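Local coordinates for monosaccharide ABC transporter substrate-binding protein, CUT2 family (Bradyrhizobium sp., PDB 4YHS) that probably binds a sugar or related small solute in the periplasm and hands it to an ABC transporter for uptake, at residues 107-110 / 111-115; 276-279 / 280-284; 299-302 / 303-307. All coordinates share one frame; numbering follows the deposited sequence. Where two conformers were deposited one is given.

Overall arrangement
The chain has the two-lobed build of periplasmic sugar-binding proteins, and the three contacts follow one another along it. Interaction 1 lies on helix 102-115 and interaction 3 on helix 299-314, both beside the mixed sheet. Their centres are about 22 Å and nearest atoms about 13 Å apart. Interaction 2 lies where the loop after strand 272-275, an outermost strand of the four-stranded parallel sheet, enters helix 280-287. It is about 34 Å from interaction 1, centre to centre, on the opposite side of the chain's centre. Interactions 2 and 3 are about 19 Å apart between centres and touch where Met299 CE packs near Met278 O. The contacts thus sit beside both sheets, with bis-tris bound beside Tyr277.

Interaction 1 of 3, residues 107-110 / 111-115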
# COMPACT_ATOMS: atom_id res chain seq x y z
N SER A 107 -15.20 -18.71 4.73
CA SER A 107 -15.21 -19.86 5.64
C SER A 107 -14.15 -19.70 6.74
O SER A 107 -14.40 -20.05 7.90
CB SER A 107 -15.01 -21.18 4.88
OG SER A 107 -13.86 -21.14 4.04
N GLN A 108 -12.98 -19.17 6.39
CA GLN A 108 -11.90 -18.99 7.38
C GLN A 108 -12.29 -17.98 8.46
O GLN A 108 -12.02 -18.19 9.66
CB GLN A 108 -10.60 -18.55 6.69
CG GLN A 108 -9.90 -19.64 5.93
CD GLN A 108 -8.64 -19.15 5.26
OE1 GLN A 108 -8.62 -18.08 4.64
NE2 GLN A 108 -7.57 -19.94 5.36
N ILE A 109 -12.93 -16.88 8.06
CA ILE A 109 -13.49 -15.91 9.00
C ILE A 109 -14.63 -16.53 9.84
O ILE A 109 -14.65 -16.38 11.07
CB ILE A 109 -14.02 -14.64 8.25
CG1 ILE A 109 -12.84 -13.84 7.68
CG2 ILE A 109 -14.89 -13.77 9.16
CD1 ILE A 109 -13.22 -12.82 6.56
N GLU A 110 -15.58 -17.19 9.20
CA GLU A 110 -16.65 -17.85 9.95
C GLU A 110 -16.05 -18.79 11.00
O GLU A 110 -16.48 -18.82 12.15
CB GLU A 110 -17.58 -18.63 9.03
CG GLU A 110 -18.52 -17.79 8.21
CD GLU A 110 -19.35 -18.60 7.25
OE1 GLU A 110 -18.86 -19.64 6.73
OE2 GLU A 110 -20.49 -18.19 7.01
N ASP A 111 -15.05 -19.55 10.57
CA ASP A 111 -14.44 -20.53 11.45
C ASP A 111 -13.68 -19.86 12.60
O ASP A 111 -13.74 -20.36 13.73
CB ASP A 111 -13.51 -21.44 10.65
CG ASP A 111 -14.26 -22.36 9.69
OD1 ASP A 111 -15.51 -22.47 9.76
OD2 ASP A 111 -13.58 -23.00 8.88
N CYS A 112 -12.98 -18.75 12.37
CA CYS A 112 -12.16 -18.19 13.46
C CYS A 112 -13.12 -17.56 14.47
O CYS A 112 -12.85 -17.59 15.67
CB CYS A 112 -11.08 -17.21 12.96
SG CYS A 112 -11.60 -15.58 12.46
N VAL A 113 -14.26 -17.06 13.99
CA VAL A 113 -15.26 -16.50 14.91
C VAL A 113 -15.95 -17.61 15.72
O VAL A 113 -16.20 -17.47 16.92
CB VAL A 113 -16.31 -15.68 14.17
CG1 VAL A 113 -17.42 -15.24 15.15
CG2 VAL A 113 -15.64 -14.48 13.51
N ALA A 114 -16.29 -18.72 15.06
CA ALA A 114 -16.94 -19.83 15.74
C ALA A 114 -16.01 -20.45 16.79
O ALA A 114 -16.44 -20.88 17.85
CB ALA A 114 -17.39 -20.88 14.74
N SER A 115 -14.72 -20.45 16.50
CA SER A 115 -13.75 -21.02 17.42
C SER A 115 -13.57 -20.15 18.66
O SER A 115 -13.20 -20.64 19.73
CB SER A 115 -12.41 -21.23 16.72
OG SER A 115 -12.48 -22.35 15.86
O HOH W 1 -17.76 -22.26 8.02
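Asp111 opens the second half of this helical stretch by donating its backbone N to Ser107 O at 2.8 Å. Its CG stands anti to its own carbonyl carbon (chi1 -68°). That torsion brings the carboxylate beside Ser107 O, the oxygen bonded by the backbone N of Asp111, with Asp111 CG 2.9 Å from it. OD1 and OD2 both lie near this oxygen but, being acceptors, cannot bond to it. A water instead donates to Asp111 OD1 at 2.9 Å and to Glu110 OE1 at 3.1 Å. It joins two carboxylates whose like charges would probably disfavour direct approach. Cys112 comes next. Its N bonds to Gln108 O, and Cys112 SG, set between its own N and carbonyl carbon (chi1 75°), lies 3.4 Å from Ile109 O. SG forms the disulfide with Cys62, which ties the helix to strand 60-65. Val113 N bonds to Ile109 O at 3.0 Å. Val113 CG2 leans over that same oxygen and reaches Ile109 CG2 at 4.5 Å, a loose apolar contact. Both residues also pack on Ile137 of helix 131-138. Ala114 N donates to Glu110 O, with its CB 3.4 Å from the acceptor. Ser115 N closes the series on Asp111 O. The result is an amphipathic alpha-helix with successive i to i+4 bonds, disulfide-linked to a strand of the Rossmann-like alpha/beta domain found in periplasmic binding proteins.

Interaction 2 of 3, residues 276-279 / 280-284; sequences FYMT and PGVYE
Thr279 meets the first turn of helix 280-287 with both its side chain and its carbonyl. Starting at CB, Thr279 CB lies beside Pro280 CD at 3.4 Å, a closeness largely set by the peptide link to proline. From CB the hydroxyl turns into the position between the backbone N and the carbonyl carbon (chi1 64°). There Thr279 OG1 accepts from Val282 N at 3.0 Å, with a nearly straight N-H...O angle of 165°. Thr279 OG1 also lies 3.2 Å from Val282 CG2, the two side chains crossing at about a right angle. A further hydrogen bond joins OG1 to Glu256 of helix 252-264. This is an N-cap: the threonine hydroxyl takes up a backbone N-H of the first turn, and Pro280, which has no N-H to offer, fills the first helical position. Thr279 O accepts from Tyr283 N at 2.9 Å, nearly along the C=O axis. A valine here would probably leave Val282 N without its capping acceptor and Glu256 without this hydroxyl partner. Met278, a selenomethionine, bends back at chi2 and chi3 to bring SE over the same turn. Met278 SE is 4.0 Å from Tyr283 CB and 4.2 Å from Val282 CG1, and it lies at the edge of the Tyr283 ring, near its plane. Met278 and Val282 both touch Ala294 of strand 293-296. Further back in the loop, Tyr277 CD2 lies 3.7 Å above the plane of the Phe276 ring, offset toward its rim, while the Tyr277 side chain also approaches the bound bis-tris.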
# COMPACT_ATOMS: atom_id res chain seq x y z
N PHE A 276 4.90 3.91 -9.00
CA PHE A 276 3.93 4.57 -8.11
C PHE A 276 3.55 3.69 -6.92
O PHE A 276 2.61 4.02 -6.18
CB PHE A 276 2.67 5.06 -8.86
CG PHE A 276 1.82 3.97 -9.48
CD1 PHE A 276 0.79 3.38 -8.77
CD2 PHE A 276 2.00 3.62 -10.81
CE1 PHE A 276 -0.03 2.40 -9.36
CE2 PHE A 276 1.18 2.68 -11.41
CZ PHE A 276 0.17 2.06 -10.68
N TYR A 277 4.35 2.67 -6.67
CA TYR A 277 4.22 1.91 -5.42
C TYR A 277 5.52 1.13 -5.13
O TYR A 277 6.46 1.09 -5.95
CB TYR A 277 2.95 0.99 -5.47
CG TYR A 277 2.92 -0.13 -6.47
CD1 TYR A 277 3.41 -1.40 -6.14
CD2 TYR A 277 2.37 0.05 -7.73
CE1 TYR A 277 3.37 -2.43 -7.04
CE2 TYR A 277 2.35 -0.98 -8.65
CZ TYR A 277 2.84 -2.22 -8.30
OH TYR A 277 2.82 -3.25 -9.22
N MSE A 278 5.61 0.56 -3.92
CA MSE A 278 6.88 0.04 -3.41
C MSE A 278 6.93 -1.48 -3.36
O MSE A 278 5.94 -2.12 -2.96
CB MSE A 278 7.12 0.58 -1.99
CG MSE A 278 8.41 0.15 -1.36
SE MSE A 278 10.00 0.83 -2.34
CE MSE A 278 9.70 2.74 -2.15
N THR A 279 8.07 -2.03 -3.77
CA THR A 279 8.36 -3.48 -3.75
C THR A 279 9.82 -3.65 -3.38
O THR A 279 10.58 -2.69 -3.48
CB THR A 279 8.16 -4.15 -5.09
OG1 THR A 279 9.10 -3.61 -6.01
CG2 THR A 279 6.73 -3.98 -5.62
N PRO A 280 10.22 -4.87 -2.98
CA PRO A 280 11.66 -5.04 -2.72
C PRO A 280 12.54 -4.74 -3.95
O PRO A 280 13.63 -4.17 -3.78
CB PRO A 280 11.76 -6.51 -2.29
CG PRO A 280 10.44 -6.77 -1.63
CD PRO A 280 9.45 -6.03 -2.51
N GLY A 281 12.09 -5.11 -5.14
CA GLY A 281 12.85 -4.87 -6.36
C GLY A 281 13.01 -3.37 -6.63
O GLY A 281 14.08 -2.90 -7.00
N VAL A 282 11.94 -2.61 -6.42
CA VAL A 282 12.03 -1.16 -6.58
C VAL A 282 12.97 -0.55 -5.52
O VAL A 282 13.82 0.29 -5.83
CB VAL A 282 10.65 -0.52 -6.50
CG1 VAL A 282 10.74 1.05 -6.42
CG2 VAL A 282 9.81 -0.94 -7.71
N TYR A 283 12.87 -1.03 -4.29
CA TYR A 283 13.72 -0.57 -3.18
C TYR A 283 15.20 -0.79 -3.53
O TYR A 283 16.03 0.11 -3.39
CB TYR A 283 13.30 -1.31 -1.90
CG TYR A 283 13.94 -0.84 -0.61
CD1 TYR A 283 13.39 0.19 0.14
CD2 TYR A 283 15.08 -1.44 -0.13
CE1 TYR A 283 13.98 0.60 1.34
CE2 TYR A 283 15.66 -1.05 1.05
CZ TYR A 283 15.09 -0.04 1.79
OH TYR A 283 15.72 0.35 2.95
N GLU A 284 15.54 -1.99 -3.99
CA GLU A 284 16.93 -2.29 -4.28
C GLU A 284 17.40 -1.41 -5.43
O GLU A 284 18.53 -0.91 -5.43
CB GLU A 284 17.09 -3.78 -4.61
CG GLU A 284 18.48 -4.16 -5.06
CD GLU A 284 19.56 -4.01 -3.97
OE1 GLU A 284 19.24 -3.82 -2.78
OE2 GLU A 284 20.76 -4.07 -4.31

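Interaction 3 of 3, residues 299-302 / 303-307; sequences MVIQ and GRIAV
Ile301 touches both Arg304 and Ile305, one with each branch of its side chain. Its CG2 stands anti to the backbone N, while CG1 lies beside that N (chi1 -54°). A second bend at chi2, also -54°, carries CD1 toward the arginine. Ile301 CD1 meets Arg304 CD at 3.9 Å and sits at the edge of the guanidinium, near its plane. Ile301 CG2 meets Ile305 CD1, one turn on, at 3.8 Å. Ile305 is straighter. Its chi2 of 170° sets CD1 anti to CA, and CG1 and CD1 still run past the carbonyl of Ile301; Ile305 CG1 lies 3.4 Å from Ile301 O. Arg304 CG takes the place anti to the carbonyl carbon, and the chain is extended from CG to NE. The aliphatic part thus runs by Val300 O and Ile301 CD1 before the charged end departs. There NH1 forms a salt bridge with Glu83 of helix 71-87, and Trp26 touches both Ile301 and Arg304. Gln302 leaves on another side of the helix. Its chain is extended beyond CG, and its NE2 bonds to Asp297 O, just before the helix. Gly303 has no side chain, and a beta carbon there would come tightly against Val300 O. The backbone carries four i to i+4 bonds. Ile305 N to Ile301 O is the shortest at 2.8 Å, and Gly303 N to Met299 O the longest at 3.2 Å. Ala306 and Gln302 face strand 144-147, while Ile305 packs on Val323 of strand 322-331. This is a buried alpha-helix laid against the central sheet, the layered alpha/beta arrangement of type I periplasmic binding protein domains.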
# COMPACT_ATOMS: atom_id res chain seq x y z
N MSE A 299 3.07 -0.16 4.33
CA MSE A 299 2.07 -1.23 4.55
C MSE A 299 2.30 -2.00 5.84
O MSE A 299 1.35 -2.53 6.43
CB MSE A 299 2.04 -2.20 3.36
CG MSE A 299 2.96 -3.41 3.36
SE MSE A 299 4.85 -2.93 3.14
CE MSE A 299 4.96 -2.60 1.19
N VAL A 300 3.53 -2.06 6.30
CA VAL A 300 3.81 -2.65 7.61
C VAL A 300 3.02 -1.92 8.73
O VAL A 300 2.36 -2.54 9.58
CB VAL A 300 5.31 -2.60 7.96
CG1 VAL A 300 5.55 -3.15 9.33
CG2 VAL A 300 6.16 -3.37 6.96
N ILE A 301 3.10 -0.59 8.69
CA ILE A 301 2.42 0.28 9.62
C ILE A 301 0.88 0.20 9.48
O ILE A 301 0.17 0.32 10.48
CB ILE A 301 2.88 1.75 9.46
CG1 ILE A 301 4.43 1.89 9.56
CG2 ILE A 301 2.22 2.62 10.50
CD1 ILE A 301 5.07 1.29 10.84
N GLN A 302 0.36 -0.00 8.26
CA GLN A 302 -1.07 -0.30 8.11
C GLN A 302 -1.44 -1.53 8.93
O GLN A 302 -2.46 -1.50 9.64
CB GLN A 302 -1.42 -0.50 6.64
CG GLN A 302 -1.38 0.81 5.87
CD GLN A 302 -1.62 0.62 4.40
OE1 GLN A 302 -2.62 0.02 3.99
NE2 GLN A 302 -0.69 1.11 3.57
N GLY A 303 -0.61 -2.56 8.90
CA GLY A 303 -0.81 -3.72 9.75
C GLY A 303 -0.76 -3.40 11.24
O GLY A 303 -1.68 -3.79 11.99
N ARG A 304 0.27 -2.70 11.68
CA ARG A 304 0.36 -2.29 13.09
C ARG A 304 -0.85 -1.46 13.57
O ARG A 304 -1.35 -1.69 14.66
CB ARG A 304 1.62 -1.46 13.35
CG ARG A 304 2.96 -2.13 13.06
CD ARG A 304 4.09 -1.28 13.62
NE ARG A 304 5.45 -1.87 13.44
CZ ARG A 304 6.06 -2.62 14.35
NH1 ARG A 304 5.45 -2.92 15.50
NH2 ARG A 304 7.31 -3.06 14.14
N ILE A 305 -1.28 -0.47 12.78
CA ILE A 305 -2.39 0.38 13.15
C ILE A 305 -3.68 -0.42 13.31
O ILE A 305 -4.44 -0.17 14.24
CB ILE A 305 -2.60 1.52 12.11
CG1 ILE A 305 -1.50 2.57 12.33
CG2 ILE A 305 -3.99 2.20 12.27
CD1 ILE A 305 -1.41 3.61 11.29
N ALA A 306 -3.92 -1.39 12.42
CA ALA A 306 -5.11 -2.24 12.54
C ALA A 306 -5.16 -2.97 13.88
O ALA A 306 -6.21 -3.07 14.51
CB ALA A 306 -5.14 -3.27 11.41
N VAL A 307 -4.02 -3.49 14.31
CA VAL A 307 -3.95 -4.17 15.59
C VAL A 307 -4.21 -3.18 16.72
O VAL A 307 -5.03 -3.45 17.62
CB VAL A 307 -2.59 -4.86 15.80
CG1 VAL A 307 -2.42 -5.37 17.26
CG2 VAL A 307 -2.43 -6.00 14.82